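Local coordinates for protein HTH-type transcriptional regulator cbl (Escherichia coli K12, PDB 2FYI) that regulates transcription as a DNA-binding protein of the LysR family and may be an accessory regulator within the cys regulon, at residues His97-Ile102 / Leu159-Val164; Val150-Val155 / Leu177-Thr182; Glu108-Trp113 / Asp130-Lys135. All coordinates share one frame; numbering follows the deposited sequence. Where two conformers were deposited one is given.

All three contacts lie in the cofactor-binding domain, which belongs to the periplasmic-binding-protein clan. They share the lobe that holds strands 115-118, 141-145, 161-165 and 177-180, with strand 79-94. The centres of contacts 1 and 2 are about 7 Å apart. Contact 3 lies about 13 Å from contact 1 and 17 Å from contact 2. Along the chain, contact 3 is nested inside the loop closed by contact 1, and contacts 1 and 2 interleave. Trp113 of contact 3 packs on His97, Pro98, Leu99 and Ile161 of contact 1. Contacts 1 and 2 pack a loop and a helix on strands of one mixed sheet; contact 3 joins two helices beside it.

Contact 1 (His97-Ile102 / Leu159-Val164); sequences HPLTQI and LGIGLV
His97 and Ile161 mark the nearest approach of the two backbones, with their CA atoms 9.1 Å apart. Segment 97-102 is part of the loop between strand 79-94 and helix 107-110, and it turns back on itself. His97 O accepts from both Thr100 N and Thr100 OG1, at 2.7 and 2.6 Å. Segment 159-164 runs from a loop into strand 161-165. In the sheet, Ile161 has backbone hydrogen bonds with Pro114 and Ile116, and Gly162 with Leu92. The two backbones are thus well separated, and side chains bridge between them.

Ile161 reaches across with two branches. Its CG2 meets the imidazole of His97, 3.4 Å from NE2 and 3.8 Å from CE1. The methyl approaches the ring obliquely. The CD1 of Ile161 meets CD1 of Leu99 at 3.6 Å. Both pairs of side chains cross at about a right angle.

The His97 ring is oriented by its own segment. Its CG is anti to the backbone N (chi1 -166°), and the second torsion turns ND1 to Leu99 N. That N-H donates to ND1 in the ring plane, over 3.0 Å and nearly straight (175°). Pro98 CD lies over one face, offset toward the rim. Trp113 meets the same ring with the planes at about 55°, and it also packs on Leu99 and Ile161.

Here the loop after strand 79-94 packs on the start of strand 161-165, which pairs with strands 79-94 and 115-118. The contact is van der Waals packing: a methyl on the imidazole and a methyl on a methyl. As ND1 serves as acceptor, any proton of a neutral His97 is probably on NE2, the nitrogen that faces the Ile161 methyl.

Contact 2 (Val150-Val155 / Leu177-Thr182); sequences VIKTYV and LIRLDT
Val155 and Leu177 form the apolar half of this contact, where helix 148-157 faces strand 177-180. The short axes come no closer than 10.7 Å and make an angle of 116°, so the segments meet through side chains. Val155 sets CG1 anti to its backbone N (chi1 166°). This turns CG1 to CD2 of Leu177, 4.1 Å away. The one backbone contact is made by the other methyl of Leu177, CD1, which lies 4.2 Å from Lys152 O.

The lysine meets Arg179 with its CE methylene, not its charged end. It is extended beyond CG, and CE comes in at the edge of the guanidinium, in its plane, 3.8 Å from NH2. The arginine bends at chi2 (143°), which brings its head toward the helix. The like charges stay apart, with Lys152 NZ 4.6 Å from Arg179 NH2. Ser168 serves both: its O accepts from NZ and its OG bonds to NH2, which also forms a salt bridge with Glu174.

This is helix-on-sheet packing. Leu92 of strand 79-94, the antiparallel partner of strand 177-180, touches both Lys152 and Leu177. Helix 148-157 packs on strand 115-118 through Ile151, Tyr154 and Val155, and its Tyr154 OH bonds to Ala25 O of the second subunit.

Contact 3 (Glu108-Trp113 / Asp130-Lys135); sequences ESIAKW and DAFARK
Lys135 and Glu108 meet at the outer edge of the contact, and Phe132 packs on Ile110 and Ala111 further in. Lys135 comes just after helix 125-134 and runs alongside one carboxylate oxygen. Its CB points toward the facing segment. CG comes within 3.8 Å of Glu108 OE2, CD lies 3.7 Å from that oxygen, and CE again 3.8 Å. The chain bends at chi2 (-48°) and chi4, which keeps CG, CD and CE beside OE2. NZ then makes a weak hydrogen bond to OE2 at 3.5 Å, within a salt bridge. A water also bridges the two groups, but its distance to NZ is doubtfully short. Glu108 has a second conformer, so the ion pair is itself tentative.

Phe132 gives the apolar part. Its CE2 meets Ala111 CB at 3.8 Å, an oblique approach to the ring. Ile110 CG2 sits at the ring edge, near the plane, 4.2 Å from CZ.

Helix 107-110 runs into a type I beta turn from Ile110 to Trp113, and strand 115-118 follows. Helix 125-134 comes after that strand and packs on helix 107-110 through Ala131 and Phe132, which touch Leu107. Ala139 also touches Phe132, and Leu137 touches Ala111.

Contact 1 (His97-Ile102 / Leu159-Val164)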
loop_
_atom_site.group_PDB
_atom_site.type_symbol
_atom_site.label_atom_id
_atom_site.label_comp_id
_atom_site.label_asym_id
_atom_site.label_seq_id
_atom_site.Cartn_x
_atom_site.Cartn_y
_atom_site.Cartn_z
ATOM N N HIS A 97 -22.402 -13.191 5.886
ATOM C CA HIS A 97 -22.448 -13.310 4.430
ATOM C C HIS A 97 -22.896 -14.699 3.997
ATOM O O HIS A 97 -22.496 -15.716 4.595
ATOM C CB HIS A 97 -21.064 -12.969 3.870
ATOM C CG HIS A 97 -21.040 -12.720 2.396
ATOM N ND1 HIS A 97 -21.108 -13.734 1.465
ATOM C CD2 HIS A 97 -20.913 -11.572 1.691
ATOM C CE1 HIS A 97 -21.053 -13.216 0.250
ATOM N NE2 HIS A 97 -20.937 -11.905 0.358
ATOM N N PRO A 98 -23.747 -14.754 2.964
ATOM C CA PRO A 98 -24.156 -16.015 2.311
ATOM C C PRO A 98 -23.019 -17.081 2.238
ATOM O O PRO A 98 -23.261 -18.263 2.507
ATOM C CB PRO A 98 -24.591 -15.536 0.908
ATOM C CG PRO A 98 -25.023 -14.087 1.100
ATOM C CD PRO A 98 -24.369 -13.561 2.351
ATOM N N LEU A 99 -21.799 -16.656 1.910
ATOM C CA LEU A 99 -20.719 -17.597 1.748
ATOM C C LEU A 99 -20.367 -18.350 3.041
ATOM O O LEU A 99 -19.772 -19.436 3.000
ATOM C CB LEU A 99 -19.514 -16.877 1.145
ATOM C CG LEU A 99 -19.773 -16.731 -0.358
ATOM C CD1 LEU A 99 -18.627 -16.040 -1.078
ATOM C CD2 LEU A 99 -20.051 -18.079 -0.964
ATOM N N THR A 100 -20.752 -17.776 4.173
ATOM C CA THR A 100 -20.492 -18.395 5.465
ATOM C C THR A 100 -21.523 -19.464 5.704
ATOM O O THR A 100 -21.388 -20.269 6.627
ATOM C CB THR A 100 -20.599 -17.391 6.654
ATOM O OG1 THR A 100 -21.958 -16.977 6.821
ATOM C CG2 THR A 100 -19.760 -16.179 6.433
ATOM N N GLN A 101 -22.571 -19.412 4.882
ATOM C CA GLN A 101 -23.661 -20.393 4.870
ATOM C C GLN A 101 -23.587 -21.364 3.675
ATOM O O GLN A 101 -24.298 -22.349 3.621
ATOM C CB GLN A 101 -25.011 -19.666 4.818
ATOM C CG GLN A 101 -25.360 -18.878 6.067
ATOM C CD GLN A 101 -25.214 -19.737 7.315
ATOM O OE1 GLN A 101 -25.924 -20.750 7.496
ATOM N NE2 GLN A 101 -24.273 -19.352 8.185
ATOM N N ILE A 102 -22.756 -21.073 2.692
ATOM C CA ILE A 102 -22.581 -21.995 1.580
ATOM C C ILE A 102 -21.540 -23.064 1.899
ATOM O O ILE A 102 -20.398 -22.759 2.260
ATOM C CB ILE A 102 -22.208 -21.239 0.286
ATOM C CG1 ILE A 102 -23.475 -20.629 -0.288
ATOM C CG2 ILE A 102 -21.600 -22.160 -0.762
ATOM C CD1 ILE A 102 -24.667 -21.459 0.089
ATOM N N LEU A 159 -18.631 -3.384 -0.381
ATOM C CA LEU A 159 -18.404 -3.433 -1.824
ATOM C C LEU A 159 -18.359 -4.826 -2.464
ATOM O O LEU A 159 -18.678 -4.930 -3.653
ATOM C CB LEU A 159 -17.118 -2.723 -2.144
ATOM C CG LEU A 159 -16.947 -2.290 -3.588
ATOM C CD1 LEU A 159 -17.927 -1.157 -3.923
ATOM C CD2 LEU A 159 -15.504 -1.848 -3.793
ATOM N N GLY A 160 -17.970 -5.864 -1.701
ATOM C CA GLY A 160 -17.712 -7.216 -2.231
ATOM C C GLY A 160 -16.952 -8.157 -1.275
ATOM O O GLY A 160 -16.735 -7.838 -0.110
ATOM N N ILE A 161 -16.543 -9.328 -1.724
ATOM C CA ILE A 161 -15.739 -10.191 -0.861
ATOM C C ILE A 161 -14.253 -10.140 -1.254
ATOM O O ILE A 161 -13.901 -9.673 -2.346
ATOM C CB ILE A 161 -16.213 -11.641 -0.941
ATOM C CG1 ILE A 161 -15.988 -12.176 -2.354
ATOM C CG2 ILE A 161 -17.656 -11.740 -0.542
ATOM C CD1 ILE A 161 -16.754 -13.390 -2.690
ATOM N N GLY A 162 -13.373 -10.619 -0.386
ATOM C CA GLY A 162 -11.951 -10.430 -0.639
ATOM C C GLY A 162 -11.171 -11.715 -0.731
ATOM O O GLY A 162 -11.432 -12.677 0.007
ATOM N N LEU A 163 -10.214 -11.750 -1.650
ATOM C CA LEU A 163 -9.199 -12.798 -1.630
ATOM C C LEU A 163 -7.919 -12.180 -1.104
ATOM O O LEU A 163 -7.376 -11.268 -1.725
ATOM C CB LEU A 163 -9.007 -13.388 -3.019
ATOM C CG LEU A 163 -10.162 -14.357 -3.314
ATOM C CD1 LEU A 163 -10.218 -14.738 -4.748
ATOM C CD2 LEU A 163 -10.042 -15.604 -2.482
ATOM N N VAL A 164 -7.475 -12.613 0.071
ATOM C CA VAL A 164 -6.274 -12.050 0.691
ATOM C C VAL A 164 -5.294 -13.129 1.100
ATOM O O VAL A 164 -5.691 -14.222 1.466
ATOM C CB VAL A 164 -6.600 -11.237 1.946
ATOM C CG1 VAL A 164 -7.416 -10.071 1.593
ATOM C CG2 VAL A 164 -7.352 -12.080 2.940
#

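Contact 2 (Val150-Val155 / Leu177-Thr182)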
loop_
_atom_site.group_PDB
_atom_site.type_symbol
_atom_site.label_atom_id
_atom_site.label_comp_id
_atom_site.label_asym_id
_atom_site.label_seq_id
_atom_site.Cartn_x
_atom_site.Cartn_y
_atom_site.Cartn_z
ATOM N N VAL A 150 -6.329 -2.092 2.041
ATOM C CA VAL A 150 -7.376 -1.601 1.179
ATOM C C VAL A 150 -8.464 -2.691 1.040
ATOM O O VAL A 150 -9.655 -2.432 1.289
ATOM C CB VAL A 150 -6.809 -1.150 -0.159
ATOM C CG1 VAL A 150 -7.923 -0.813 -1.139
ATOM C CG2 VAL A 150 -5.962 0.035 0.051
ATOM N N ILE A 151 -8.067 -3.912 0.702
ATOM C CA ILE A 151 -9.039 -4.978 0.646
ATOM C C ILE A 151 -9.869 -5.055 1.911
ATOM O O ILE A 151 -11.097 -5.164 1.833
ATOM C CB ILE A 151 -8.410 -6.332 0.361
ATOM C CG1 ILE A 151 -7.616 -6.270 -0.945
ATOM C CG2 ILE A 151 -9.472 -7.385 0.190
ATOM C CD1 ILE A 151 -6.787 -7.507 -1.252
ATOM N N LYS A 152 -9.250 -4.994 3.085
ATOM C CA LYS A 152 -10.069 -5.065 4.321
ATOM C C LYS A 152 -11.132 -3.963 4.385
ATOM O O LYS A 152 -12.289 -4.223 4.716
ATOM C CB LYS A 152 -9.232 -5.035 5.595
ATOM C CG LYS A 152 -8.498 -6.317 5.848
ATOM C CD LYS A 152 -7.209 -6.031 6.616
ATOM C CE LYS A 152 -6.359 -7.284 6.877
ATOM N NZ LYS A 152 -5.051 -6.854 7.533
ATOM N N THR A 153 -10.745 -2.738 4.042
ATOM C CA THR A 153 -11.657 -1.617 4.131
ATOM C C THR A 153 -12.885 -1.838 3.256
ATOM O O THR A 153 -14.004 -1.561 3.693
ATOM C CB THR A 153 -10.930 -0.333 3.768
ATOM O OG1 THR A 153 -9.858 -0.156 4.702
ATOM C CG2 THR A 153 -11.830 0.888 3.786
ATOM N N TYR A 154 -12.701 -2.354 2.036
ATOM C CA TYR A 154 -13.829 -2.397 1.113
ATOM C C TYR A 154 -14.732 -3.598 1.362
ATOM O O TYR A 154 -15.934 -3.560 1.032
ATOM C CB TYR A 154 -13.394 -2.161 -0.359
ATOM C CG TYR A 154 -13.129 -0.715 -0.486
ATOM C CD1 TYR A 154 -11.853 -0.198 -0.262
ATOM C CD2 TYR A 154 -14.167 0.161 -0.651
ATOM C CE1 TYR A 154 -11.625 1.184 -0.290
ATOM C CE2 TYR A 154 -13.959 1.535 -0.656
ATOM C CZ TYR A 154 -12.694 2.046 -0.483
ATOM O OH TYR A 154 -12.518 3.430 -0.478
ATOM N N VAL A 155 -14.176 -4.646 1.970
ATOM C CA VAL A 155 -15.001 -5.790 2.326
ATOM C C VAL A 155 -15.876 -5.351 3.487
ATOM O O VAL A 155 -17.084 -5.599 3.524
ATOM C CB VAL A 155 -14.151 -7.004 2.739
ATOM C CG1 VAL A 155 -15.008 -8.052 3.428
ATOM C CG2 VAL A 155 -13.367 -7.580 1.532
ATOM N N LEU A 177 -15.467 -9.345 10.441
ATOM C CA LEU A 177 -15.158 -10.085 9.250
ATOM C C LEU A 177 -14.692 -11.445 9.697
ATOM O O LEU A 177 -14.284 -11.617 10.843
ATOM C CB LEU A 177 -14.040 -9.407 8.477
ATOM C CG LEU A 177 -14.203 -7.946 8.101
ATOM C CD1 LEU A 177 -13.083 -7.596 7.152
ATOM C CD2 LEU A 177 -15.555 -7.705 7.466
ATOM N N ILE A 178 -14.731 -12.407 8.780
ATOM C CA ILE A 178 -14.286 -13.772 9.050
ATOM C C ILE A 178 -13.504 -14.304 7.844
ATOM O O ILE A 178 -13.818 -13.964 6.695
ATOM C CB ILE A 178 -15.492 -14.679 9.410
ATOM C CG1 ILE A 178 -15.088 -16.149 9.476
ATOM C CG2 ILE A 178 -16.638 -14.470 8.434
ATOM C CD1 ILE A 178 -16.108 -17.025 10.209
ATOM N N ARG A 179 -12.470 -15.105 8.101
ATOM C CA ARG A 179 -11.678 -15.719 7.025
ATOM C C ARG A 179 -12.170 -17.136 6.710
ATOM O O ARG A 179 -12.226 -17.961 7.584
ATOM C CB ARG A 179 -10.200 -15.734 7.413
ATOM C CG ARG A 179 -9.463 -14.476 7.008
ATOM C CD ARG A 179 -8.394 -13.997 8.032
ATOM N NE ARG A 179 -7.929 -12.632 7.710
ATOM C CZ ARG A 179 -7.055 -12.338 6.731
ATOM N NH1 ARG A 179 -6.508 -13.313 5.995
ATOM N NH2 ARG A 179 -6.709 -11.072 6.494
ATOM N N LEU A 180 -12.555 -17.418 5.479
ATOM C CA LEU A 180 -12.952 -18.781 5.136
ATOM C C LEU A 180 -11.799 -19.467 4.393
ATOM O O LEU A 180 -11.117 -18.845 3.546
ATOM C CB LEU A 180 -14.216 -18.780 4.296
ATOM C CG LEU A 180 -15.444 -18.021 4.837
ATOM C CD1 LEU A 180 -16.688 -18.100 3.955
ATOM C CD2 LEU A 180 -15.732 -18.539 6.205
ATOM N N ASP A 181 -11.550 -20.729 4.732
ATOM C CA ASP A 181 -10.366 -21.445 4.265
ATOM C C ASP A 181 -10.565 -21.884 2.816
ATOM O O ASP A 181 -11.502 -22.621 2.514
ATOM C CB ASP A 181 -10.148 -22.666 5.170
ATOM C CG ASP A 181 -9.034 -23.611 4.668
ATOM O OD1 ASP A 181 -8.800 -23.678 3.445
ATOM O OD2 ASP A 181 -8.393 -24.314 5.494
ATOM N N THR A 182 -9.690 -21.441 1.917
ATOM C CA THR A 182 -9.792 -21.841 0.517
ATOM C C THR A 182 -8.512 -22.449 -0.043
ATOM O O THR A 182 -8.242 -22.334 -1.229
ATOM C CB THR A 182 -10.199 -20.659 -0.392
ATOM O OG1 THR A 182 -9.203 -19.623 -0.327
ATOM C CG2 THR A 182 -11.530 -20.099 0.024
#

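Contact 3 (Glu108-Trp113 / Asp130-Lys135)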
loop_
_atom_site.group_PDB
_atom_site.type_symbol
_atom_site.label_atom_id
_atom_site.label_comp_id
_atom_site.label_asym_id
_atom_site.label_seq_id
_atom_site.Cartn_x
_atom_site.Cartn_y
_atom_site.Cartn_z
ATOM N N GLU A 108 -16.720 -21.919 -8.576
ATOM C CA GLU A 108 -17.978 -21.554 -9.193
ATOM C C GLU A 108 -18.890 -20.705 -8.281
ATOM O O GLU A 108 -19.528 -19.753 -8.745
ATOM C CB GLU A 108 -18.656 -22.849 -9.630
ATOM C CG GLU A 108 -17.704 -23.854 -10.380
ATOM C CD GLU A 108 -16.760 -24.695 -9.475
ATOM O OE1 GLU A 108 -16.523 -24.346 -8.302
ATOM O OE2 GLU A 108 -16.222 -25.711 -9.959
ATOM N N SER A 109 -18.937 -21.028 -6.991
ATOM C CA SER A 109 -19.673 -20.245 -6.030
ATOM C C SER A 109 -19.016 -18.908 -5.842
ATOM O O SER A 109 -19.661 -17.867 -5.838
ATOM C CB SER A 109 -19.660 -20.907 -4.688
ATOM O OG SER A 109 -20.485 -22.033 -4.726
ATOM N N ILE A 110 -17.718 -18.919 -5.596
ATOM C CA ILE A 110 -17.087 -17.673 -5.292
ATOM C C ILE A 110 -17.234 -16.789 -6.517
ATOM O O ILE A 110 -17.360 -15.569 -6.398
ATOM C CB ILE A 110 -15.628 -17.900 -4.943
ATOM C CG1 ILE A 110 -15.543 -18.771 -3.678
ATOM C CG2 ILE A 110 -14.875 -16.573 -4.815
ATOM C CD1 ILE A 110 -14.091 -19.072 -3.196
ATOM N N ALA A 111 -17.259 -17.389 -7.704
ATOM C CA ALA A 111 -17.180 -16.572 -8.913
ATOM C C ALA A 111 -18.397 -15.657 -9.131
ATOM O O ALA A 111 -18.337 -14.699 -9.900
ATOM C CB ALA A 111 -16.917 -17.427 -10.117
ATOM N N LYS A 112 -19.488 -15.969 -8.437
ATOM C CA LYS A 112 -20.739 -15.223 -8.500
ATOM C C LYS A 112 -20.654 -13.873 -7.858
ATOM O O LYS A 112 -21.479 -13.024 -8.173
ATOM C CB LYS A 112 -21.844 -15.974 -7.804
ATOM C CG LYS A 112 -22.036 -17.309 -8.407
ATOM C CD LYS A 112 -23.440 -17.828 -8.150
ATOM C CE LYS A 112 -23.561 -19.331 -8.464
ATOM N NZ LYS A 112 -23.004 -19.672 -9.828
ATOM N N TRP A 113 -19.691 -13.639 -6.968
ATOM C CA TRP A 113 -19.725 -12.396 -6.180
ATOM C C TRP A 113 -18.697 -11.385 -6.636
ATOM O O TRP A 113 -17.698 -11.753 -7.275
ATOM C CB TRP A 113 -19.484 -12.705 -4.726
ATOM C CG TRP A 113 -20.375 -13.753 -4.258
ATOM C CD1 TRP A 113 -20.266 -15.129 -4.470
ATOM C CD2 TRP A 113 -21.541 -13.556 -3.508
ATOM N NE1 TRP A 113 -21.328 -15.776 -3.880
ATOM C CE2 TRP A 113 -22.126 -14.831 -3.290
ATOM C CE3 TRP A 113 -22.159 -12.424 -2.999
ATOM C CZ2 TRP A 113 -23.274 -14.993 -2.581
ATOM C CZ3 TRP A 113 -23.305 -12.575 -2.326
ATOM C CH2 TRP A 113 -23.859 -13.856 -2.101
ATOM N N ASP A 130 -5.731 -18.207 -12.593
ATOM C CA ASP A 130 -5.573 -19.551 -13.143
ATOM C C ASP A 130 -6.547 -20.542 -12.567
ATOM O O ASP A 130 -7.054 -21.415 -13.263
ATOM C CB ASP A 130 -4.181 -20.057 -12.877
ATOM C CG ASP A 130 -3.143 -19.284 -13.646
ATOM O OD1 ASP A 130 -3.570 -18.417 -14.461
ATOM O OD2 ASP A 130 -1.919 -19.543 -13.437
ATOM N N ALA A 131 -6.792 -20.427 -11.270
ATOM C CA ALA A 131 -7.759 -21.290 -10.649
ATOM C C ALA A 131 -9.073 -21.119 -11.408
ATOM O O ALA A 131 -9.631 -22.115 -11.865
ATOM C CB ALA A 131 -7.920 -20.951 -9.213
ATOM N N PHE A 132 -9.536 -19.875 -11.589
ATOM C CA PHE A 132 -10.790 -19.622 -12.268
ATOM C C PHE A 132 -10.772 -20.060 -13.711
ATOM O O PHE A 132 -11.772 -20.618 -14.202
ATOM C CB PHE A 132 -11.170 -18.157 -12.195
ATOM C CG PHE A 132 -11.708 -17.740 -10.848
ATOM C CD1 PHE A 132 -11.112 -16.704 -10.131
ATOM C CD2 PHE A 132 -12.799 -18.401 -10.284
ATOM C CE1 PHE A 132 -11.591 -16.314 -8.889
ATOM C CE2 PHE A 132 -13.294 -18.020 -9.049
ATOM C CZ PHE A 132 -12.674 -16.974 -8.339
ATOM N N ALA A 133 -9.656 -19.826 -14.412
ATOM C CA ALA A 133 -9.614 -20.186 -15.832
ATOM C C ALA A 133 -9.804 -21.668 -16.003
ATOM O O ALA A 133 -10.404 -22.103 -16.961
ATOM C CB ALA A 133 -8.367 -19.778 -16.440
ATOM N N ARG A 134 -9.304 -22.463 -15.072
ATOM C CA ARG A 134 -9.580 -23.887 -15.150
ATOM C C ARG A 134 -11.078 -24.147 -15.123
ATOM O O ARG A 134 -11.503 -25.123 -15.659
ATOM C CB ARG A 134 -8.901 -24.663 -14.034
ATOM C CG ARG A 134 -7.415 -24.883 -14.230
ATOM C CD ARG A 134 -6.751 -25.442 -12.926
ATOM N NE ARG A 134 -5.545 -24.691 -12.512
ATOM C CZ ARG A 134 -5.380 -24.058 -11.341
ATOM N NH1 ARG A 134 -6.341 -24.078 -10.407
ATOM N NH2 ARG A 134 -4.240 -23.396 -11.104
ATOM N N LYS A 135 -11.902 -23.290 -14.531
ATOM C CA LYS A 135 -13.348 -23.508 -14.657
ATOM C C LYS A 135 -14.035 -22.758 -15.806
ATOM O O LYS A 135 -15.258 -22.583 -15.770
ATOM C CB LYS A 135 -14.076 -23.147 -13.379
ATOM C CG LYS A 135 -13.672 -23.957 -12.223
ATOM C CD LYS A 135 -13.658 -25.390 -12.572
ATOM C CE LYS A 135 -12.839 -26.131 -11.542
ATOM N NZ LYS A 135 -13.512 -27.431 -11.246
HETATM O O HOH W 1 -15.786 -27.932 -12.121
#